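Local coordinates for MgGH51 (Meripilus giganteus, PDB 6ZPV), which probably hydrolyses terminal alpha-L-arabinofuranosyl residues from arabinose-containing polysaccharides, as a fungal GH51 alpha-L-arabinofuranosidase, at residues L209-G221 against L495-F509. Sequence-based numbering, arbitrary orientation. Where two conformers were deposited one is given.
Sequences LRADIAETLAEMG and LVSYDAGSVIKSTSF
Helix 211-219 runs nearly parallel to strand 503-505, the axes 18° apart and 9.6 Å at closest approach; Ile-213 and Val-503, and Met-220 and Phe-509 of the next helix, are pairs of nearest CA atoms. At the helix N-terminus, Arg-210, the N-cap residue, reaches into the 499-502 turn with its chain extended and CG anti to the backbone N (chi1 176°). Arg-210 NH1 (2.9 Å) and NH2 (3.1 Å) both donate to Asp-499 O, which lies in the guanidinium plane. The same group grips Asp-212 side-on, NE to OD1 and NH2 to OD2, each on a syn lone pair, fixing its rotation. Replacing Arg-210 with an alanine would probably leave Asp-499 O without these two donors and the Asp-212 carboxylate without its charged mate. Ile-213 CD1 sits over the centre of the Tyr-498 ring, 3.7 Å from the centroid, a CH-pi contact; Tyr-498 OH hydrogen-bonds to His-27 O. Strands 496-498 and 503-505 form an antiparallel hairpin, where Asp-499 OD1 accepts from Gly-501 N in an Asx turn and also from Ser-502 N; with strand 483-485 it makes a small sheet packed on this helix, which leads into strand 224-227 of the catalytic (beta/alpha)8 barrel, the clan GH-A fold. Further along, Thr-216 OG1 donates to Asp-212 O, while water 2 links that hydroxyl to Lys-505 NZ. Lys-505 NZ salt-bridges Glu-219 OE1 (2.8 Å), and OE2 pairs with Lys-513. The Glu-219 carboxylate stands nearly perpendicular to the Phe-509 ring, OE2 at its edge. In one of its two conformers Met-220 CE lies by Phe-509 CE1 and Leu-495 CD2.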
ATOM      1  N   LEU A 209      11.862   0.791   2.366  1.00 10.82           N
ATOM      2  CA  LEU A 209      10.523   1.103   2.902  1.00 10.94           C
ATOM      3  C   LEU A 209      10.586   1.544   4.373  1.00 11.19           C
ATOM      4  O   LEU A 209      11.518   1.175   5.125  1.00 11.94           O
ATOM      5  CB  LEU A 209       9.604  -0.080   2.691  1.00 11.46           C
ATOM      6  CG  LEU A 209       9.587  -0.642   1.273  1.00 12.29           C
ATOM      7  CD1 LEU A 209       8.561  -1.750   1.174  1.00 13.06           C
ATOM      8  CD2 LEU A 209       9.313   0.420   0.224  1.00 12.16           C
ATOM      9  N   ARG A 210       9.607   2.324   4.765  1.00 11.50           N
ATOM     10  CA  ARG A 210       9.487   2.870   6.117  1.00 11.86           C
ATOM     11  C   ARG A 210       9.208   1.737   7.105  1.00 12.04           C
ATOM     12  O   ARG A 210       8.258   0.980   6.931  1.00 12.07           O
ATOM     13  CB  ARG A 210       8.433   3.962   6.141  1.00 11.30           C
ATOM     14  CG  ARG A 210       8.183   4.514   7.514  1.00 12.25           C
ATOM     15  CD  ARG A 210       7.251   5.714   7.523  1.00 11.94           C
ATOM     16  NE  ARG A 210       6.624   5.857   8.839  1.00 12.70           N
ATOM     17  CZ  ARG A 210       5.788   6.844   9.191  1.00 12.48           C
ATOM     18  NH1 ARG A 210       5.536   7.821   8.368  1.00 12.95           N
ATOM     19  NH2 ARG A 210       5.232   6.825  10.391  1.00 13.13           N
ATOM     20  N   ALA A 211      10.012   1.637   8.137  1.00 13.19           N
ATOM     21  CA  ALA A 211      10.027   0.450   9.022  1.00 14.15           C
ATOM     22  C   ALA A 211       8.703   0.233   9.767  1.00 12.77           C
ATOM     23  O   ALA A 211       8.200  -0.896   9.754  1.00 12.83           O
ATOM     24  CB  ALA A 211      11.185   0.591  10.000  1.00 16.84           C
ATOM     25  N   ASP A 212       8.170   1.230  10.458  1.00 12.34           N
ATOM     26  CA  ASP A 212       6.957   0.971  11.239  1.00 11.63           C
ATOM     27  C   ASP A 212       5.777   0.534  10.341  1.00 11.72           C
ATOM     28  O   ASP A 212       5.072  -0.393  10.744  1.00 12.43           O
ATOM     29  CB  ASP A 212       6.642   2.133  12.182  1.00 13.03           C
ATOM     30  CG  ASP A 212       6.395   3.491  11.548  1.00 13.00           C
ATOM     31  OD1 ASP A 212       6.519   3.593  10.303  1.00 13.37           O
ATOM     32  OD2 ASP A 212       6.089   4.479  12.329  1.00 13.94           O
ATOM     33  N   ILE A 213       5.625   1.145   9.190  1.00 11.22           N
ATOM     34  CA  ILE A 213       4.539   0.781   8.291  1.00 11.13           C
ATOM     35  C   ILE A 213       4.810  -0.621   7.735  1.00 11.66           C
ATOM     36  O   ILE A 213       3.895  -1.463   7.759  1.00 12.29           O
ATOM     37  CB  ILE A 213       4.369   1.834   7.173  1.00 11.24           C
ATOM     38  CG1 ILE A 213       3.978   3.194   7.735  1.00 11.61           C
ATOM     39  CG2 ILE A 213       3.393   1.308   6.150  1.00 11.99           C
ATOM     40  CD1 ILE A 213       3.865   4.287   6.682  1.00 11.88           C
ATOM     41  N   ALA A 214       6.017  -0.886   7.237  1.00 11.58           N
ATOM     42  CA  ALA A 214       6.313  -2.197   6.658  1.00 11.45           C
ATOM     43  C   ALA A 214       6.057  -3.288   7.712  1.00 11.94           C
ATOM     44  O   ALA A 214       5.507  -4.335   7.395  1.00 12.74           O
ATOM     45  CB  ALA A 214       7.748  -2.242   6.171  1.00 12.35           C
ATOM     46  N   GLU A 215       6.536  -3.071   8.931  1.00 12.00           N
ATOM     47  CA  GLU A 215       6.347  -4.068  10.004  1.00 12.65           C
ATOM     48  C   GLU A 215       4.881  -4.281  10.321  1.00 12.28           C
ATOM     49  O   GLU A 215       4.438  -5.400  10.647  1.00 13.80           O
ATOM     50  CB  GLU A 215       7.074  -3.620  11.232  1.00 14.12           C
ATOM     51  CG  GLU A 215       8.594  -3.636  11.136  1.00 15.07           C
ATOM     52  CD  GLU A 215       9.353  -2.880  12.213  1.00 19.00           C
ATOM     53  OE1 GLU A 215       8.666  -2.298  13.109  1.00 23.06           O
ATOM     54  OE2 GLU A 215      10.598  -2.755  12.110  1.00 21.68           O
ATOM     55  N   THR A 216       4.079  -3.207  10.286  1.00 12.69           N
ATOM     56  CA  THR A 216       2.629  -3.290  10.529  1.00 12.54           C
ATOM     57  C   THR A 216       1.967  -4.138   9.450  1.00 12.96           C
ATOM     58  O   THR A 216       1.074  -4.967   9.772  1.00 14.44           O
ATOM     59  CB  THR A 216       2.003  -1.912  10.644  1.00 12.37           C
ATOM     60  OG1 THR A 216       2.601  -1.142  11.679  1.00 13.61           O
ATOM     61  CG2 THR A 216       0.506  -1.950  10.875  1.00 13.92           C
ATOM     62  N   LEU A 217       2.323  -3.947   8.190  1.00 12.60           N
ATOM     63  CA  LEU A 217       1.763  -4.776   7.132  1.00 12.72           C
ATOM     64  C   LEU A 217       2.154  -6.210   7.365  1.00 14.00           C
ATOM     65  O   LEU A 217       1.301  -7.116   7.235  1.00 15.46           O
ATOM     66  CB  LEU A 217       2.269  -4.271   5.768  1.00 11.97           C
ATOM     67  CG  LEU A 217       1.824  -2.850   5.410  1.00 12.80           C
ATOM     68  CD1 LEU A 217       2.243  -2.533   3.969  1.00 12.26           C
ATOM     69  CD2 LEU A 217       0.387  -2.566   5.683  1.00 14.91           C
ATOM     70  N   ALA A 218       3.404  -6.486   7.681  1.00 14.05           N
ATOM     71  CA  ALA A 218       3.801  -7.869   7.933  1.00 15.97           C
ATOM     72  C   ALA A 218       3.084  -8.459   9.151  1.00 16.45           C
ATOM     73  O   ALA A 218       2.716  -9.659   9.124  1.00 16.10           O
ATOM     74  CB  ALA A 218       5.300  -7.954   8.066  1.00 18.27           C
ATOM     75  N   GLU A 219       2.759  -7.653  10.145  1.00 16.42           N
ATOM     76  CA  GLU A 219       2.042  -8.085  11.384  1.00 17.32           C
ATOM     77  C   GLU A 219       0.720  -8.723  11.116  1.00 17.73           C
ATOM     78  O   GLU A 219       0.267  -9.594  11.864  1.00 17.08           O
ATOM     79  CB  GLU A 219       1.836  -6.831  12.317  1.00 22.83           C
ATOM     80  CG  GLU A 219       1.060  -7.002  13.564  1.00 22.95           C
ATOM     81  CD  GLU A 219       0.916  -5.719  14.318  1.00 22.63           C
ATOM     82  OE1 GLU A 219       1.789  -4.819  14.168  1.00 25.95           O
ATOM     83  OE2 GLU A 219      -0.096  -5.723  15.094  1.00 26.05           O
ATOM     84  N   MET A 220       0.105  -8.276  10.031  0.65 17.91           N
ATOM     85  CA  MET A 220      -1.248  -8.684   9.668  0.65 18.35           C
ATOM     86  C   MET A 220      -1.261 -10.136   9.191  0.65 17.13           C
ATOM     87  O   MET A 220      -2.316 -10.705   9.177  0.65 21.31           O
ATOM     88  CB  MET A 220      -1.842  -7.702   8.660  0.65 21.23           C
ATOM     89  CG  MET A 220      -3.358  -7.578   8.723  0.65 21.73           C
ATOM     90  SD  MET A 220      -4.048  -7.028   7.137  0.58 21.82           S
ATOM     91  CE  MET A 220      -3.081  -5.530   7.217  0.65 26.34           C
ATOM     92  N   GLY A 221      -0.126 -10.735   8.841  1.00 15.74           N
ATOM     93  CA  GLY A 221      -0.018 -12.042   8.194  1.00 18.04           C
ATOM     94  C   GLY A 221      -0.617 -12.154   6.817  1.00 13.87           C
ATOM     95  O   GLY A 221      -1.164 -13.198   6.458  1.00 15.86           O
ATOM     96  N   LEU A 495      -7.268   1.177   6.126  1.00 10.51           N
ATOM     97  CA  LEU A 495      -6.930   0.132   7.097  1.00 10.50           C
ATOM     98  C   LEU A 495      -5.898   0.554   8.163  1.00 10.55           C
ATOM     99  O   LEU A 495      -6.061   0.197   9.334  1.00 10.97           O
ATOM    100  CB  LEU A 495      -6.448  -1.145   6.362  1.00 10.60           C
ATOM    101  CG  LEU A 495      -6.555  -2.401   7.196  1.00 10.81           C
ATOM    102  CD1 LEU A 495      -8.006  -2.814   7.388  1.00 11.62           C
ATOM    103  CD2 LEU A 495      -5.793  -3.546   6.550  1.00 12.59           C
ATOM    104  N   VAL A 496      -4.865   1.236   7.722  1.00 10.71           N
ATOM    105  CA  VAL A 496      -3.764   1.672   8.593  1.00 10.71           C
ATOM    106  C   VAL A 496      -3.483   3.128   8.296  1.00 10.57           C
ATOM    107  O   VAL A 496      -3.306   3.487   7.128  1.00 11.31           O
ATOM    108  CB  VAL A 496      -2.530   0.787   8.341  1.00 11.45           C
ATOM    109  CG1 VAL A 496      -1.315   1.290   9.145  1.00 13.12           C
ATOM    110  CG2 VAL A 496      -2.818  -0.672   8.673  1.00 12.18           C
ATOM    111  N   SER A 497      -3.406   3.958   9.349  1.00 10.97           N
ATOM    112  CA  SER A 497      -3.155   5.383   9.179  1.00 11.64           C
ATOM    113  C   SER A 497      -1.842   5.755   9.834  1.00 10.99           C
ATOM    114  O   SER A 497      -1.332   4.998  10.656  1.00 11.99           O
ATOM    115  CB  SER A 497      -4.331   6.197   9.735  1.00 12.01           C
ATOM    116  OG  SER A 497      -5.562   5.772   9.163  1.00 12.81           O
ATOM    117  N   TYR A 498      -1.307   6.921   9.499  1.00 10.86           N
ATOM    118  CA  TYR A 498      -0.032   7.349  10.100  1.00 11.40           C
ATOM    119  C   TYR A 498       0.152   8.824   9.844  1.00 11.39           C
ATOM    120  O   TYR A 498      -0.459   9.422   8.954  1.00 11.96           O
ATOM    121  CB  TYR A 498       1.167   6.566   9.503  1.00 12.06           C
ATOM    122  CG  TYR A 498       1.133   6.527   7.992  1.00 11.22           C
ATOM    123  CD1 TYR A 498       1.696   7.520   7.213  1.00 12.06           C
ATOM    124  CD2 TYR A 498       0.414   5.539   7.338  1.00 11.54           C
ATOM    125  CE1 TYR A 498       1.572   7.514   5.832  1.00 11.77           C
ATOM    126  CE2 TYR A 498       0.246   5.568   5.971  1.00 12.35           C
ATOM    127  CZ  TYR A 498       0.816   6.541   5.209  1.00 11.56           C
ATOM    128  OH  TYR A 498       0.603   6.526   3.853  1.00 13.27           O
ATOM    129  N   ASP A 499       1.029   9.414  10.644  1.00 12.72           N
ATOM    130  CA  ASP A 499       1.618  10.719  10.304  1.00 13.83           C
ATOM    131  C   ASP A 499       3.131  10.507  10.113  1.00 12.21           C
ATOM    132  O   ASP A 499       3.582   9.371   9.902  1.00 12.70           O
ATOM    133  CB  ASP A 499       1.283  11.771  11.377  1.00 14.16           C
ATOM    134  CG  ASP A 499       1.931  11.548  12.703  1.00 15.88           C
ATOM    135  OD1 ASP A 499       2.694  10.578  12.896  1.00 15.13           O
ATOM    136  OD2 ASP A 499       1.681  12.403  13.567  1.00 23.08           O
ATOM    137  N   ALA A 500       3.912  11.585  10.134  1.00 13.05           N
ATOM    138  CA  ALA A 500       5.362  11.419   9.899  1.00 13.74           C
ATOM    139  C   ALA A 500       6.047  10.582  10.974  1.00 13.39           C
ATOM    140  O   ALA A 500       7.169  10.184  10.739  1.00 14.32           O
ATOM    141  CB  ALA A 500       6.003  12.800   9.776  1.00 15.55           C
ATOM    142  N   GLY A 501       5.423  10.402  12.136  1.00 13.55           N
ATOM    143  CA  GLY A 501       6.102   9.726  13.242  1.00 14.43           C
ATOM    144  C   GLY A 501       5.533   8.443  13.780  1.00 14.50           C
ATOM    145  O   GLY A 501       6.240   7.740  14.471  1.00 18.89           O
ATOM    146  N   SER A 502       4.247   8.159  13.539  1.00 13.75           N
ATOM    147  CA  SER A 502       3.565   7.070  14.223  1.00 15.30           C
ATOM    148  C   SER A 502       2.484   6.479  13.353  1.00 12.97           C
ATOM    149  O   SER A 502       2.008   7.104  12.424  1.00 14.56           O
ATOM    150  CB  SER A 502       3.070   7.388  15.549  1.00 23.45           C
ATOM    151  OG  SER A 502       2.063   8.303  15.384  1.00 29.60           O
ATOM    152  N   VAL A 503       2.080   5.263  13.724  1.00 13.30           N
ATOM    153  CA  VAL A 503       1.101   4.461  12.994  1.00 12.72           C
ATOM    154  C   VAL A 503      -0.141   4.221  13.901  1.00 13.79           C
ATOM    155  O   VAL A 503       0.003   4.084  15.113  1.00 18.48           O
ATOM    156  CB  VAL A 503       1.700   3.137  12.552  1.00 15.33           C
ATOM    157  CG1 VAL A 503       0.723   2.148  12.018  1.00 19.68           C
ATOM    158  CG2 VAL A 503       2.842   3.330  11.584  1.00 15.71           C
ATOM    159  N   ILE A 504      -1.302   4.186  13.277  1.00 12.34           N
ATOM    160  CA  ILE A 504      -2.594   3.914  13.906  1.00 12.89           C
ATOM    161  C   ILE A 504      -3.157   2.654  13.256  1.00 12.03           C
ATOM    162  O   ILE A 504      -3.453   2.665  12.037  1.00 13.29           O
ATOM    163  CB  ILE A 504      -3.559   5.104  13.713  1.00 13.33           C
ATOM    164  CG1 ILE A 504      -3.004   6.387  14.318  1.00 16.84           C
ATOM    165  CG2 ILE A 504      -4.880   4.793  14.390  1.00 15.73           C
ATOM    166  CD1 ILE A 504      -3.066   7.516  13.504  1.00 33.59           C
ATOM    167  N   LYS A 505      -3.352   1.614  14.040  1.00 12.33           N
ATOM    168  CA  LYS A 505      -3.926   0.349  13.565  1.00 12.23           C
ATOM    169  C   LYS A 505      -5.427   0.422  13.820  1.00 12.07           C
ATOM    170  O   LYS A 505      -5.874   0.516  14.955  1.00 12.79           O
ATOM    171  CB  LYS A 505      -3.292  -0.816  14.342  1.00 14.36           C
ATOM    172  CG  LYS A 505      -1.806  -0.982  14.091  1.00 18.46           C
ATOM    173  CD  LYS A 505      -1.100  -1.885  14.972  1.00 20.72           C
ATOM    174  CE  LYS A 505       0.404  -1.595  14.861  1.00 26.82           C
ATOM    175  NZ  LYS A 505       1.198  -2.555  15.652  1.00 31.55           N
ATOM    176  N   SER A 506      -6.215   0.365  12.759  1.00 11.83           N
ATOM    177  CA  SER A 506      -7.682   0.537  12.852  1.00 11.87           C
ATOM    178  C   SER A 506      -8.361  -0.704  13.459  1.00 10.78           C
ATOM    179  O   SER A 506      -7.828  -1.814  13.477  1.00 11.60           O
ATOM    180  CB  SER A 506      -8.267   0.827  11.514  1.00 11.73           C
ATOM    181  OG  SER A 506      -8.287  -0.315  10.649  1.00 11.24           O
ATOM    182  N   THR A 507      -9.639  -0.513  13.806  1.00 11.30           N
ATOM    183  CA  THR A 507     -10.502  -1.663  14.136  1.00 11.13           C
ATOM    184  C   THR A 507     -10.526  -2.716  13.004  1.00 10.78           C
ATOM    185  O   THR A 507     -10.377  -3.906  13.262  1.00 11.54           O
ATOM    186  CB  THR A 507     -11.925  -1.163  14.441  1.00 11.32           C
ATOM    187  OG1 THR A 507     -12.362  -0.417  13.294  1.00 11.82           O
ATOM    188  CG2 THR A 507     -12.002  -0.288  15.692  1.00 12.23           C
ATOM    189  N   SER A 508     -10.658  -2.219  11.773  1.00 10.85           N
ATOM    190  CA  SER A 508     -10.666  -3.111  10.623  1.00 10.46           C
ATOM    191  C   SER A 508      -9.327  -3.832  10.432  1.00 10.84           C
ATOM    192  O   SER A 508      -9.345  -4.986  10.014  1.00 10.94           O
ATOM    193  CB  SER A 508     -11.087  -2.337   9.355  1.00 11.11           C
ATOM    194  OG  SER A 508     -12.445  -1.963   9.453  1.00 12.00           O
ATOM    195  N   PHE A 509      -8.211  -3.154  10.744  1.00 10.59           N
ATOM    196  CA  PHE A 509      -6.906  -3.824  10.718  1.00 10.67           C
ATOM    197  C   PHE A 509      -6.924  -5.015  11.654  1.00 10.72           C
ATOM    198  O   PHE A 509      -6.465  -6.111  11.291  1.00 11.20           O
ATOM    199  CB  PHE A 509      -5.808  -2.845  11.135  1.00 11.52           C
ATOM    200  CG  PHE A 509      -4.473  -3.523  11.367  1.00 12.09           C
ATOM    201  CD1 PHE A 509      -3.587  -3.701  10.332  1.00 13.47           C
ATOM    202  CD2 PHE A 509      -4.119  -3.998  12.632  1.00 14.02           C
ATOM    203  CE1 PHE A 509      -2.357  -4.304  10.574  1.00 15.70           C
ATOM    204  CE2 PHE A 509      -2.882  -4.590  12.872  1.00 16.02           C
ATOM    205  CZ  PHE A 509      -2.023  -4.742  11.810  1.00 17.79           C
TER
HETATM  206  O   HOH W   1       8.493   5.841  12.618  1.00 15.36           O
HETATM  207  O   HOH W   2       3.781  -1.954  14.010  1.00 39.95           O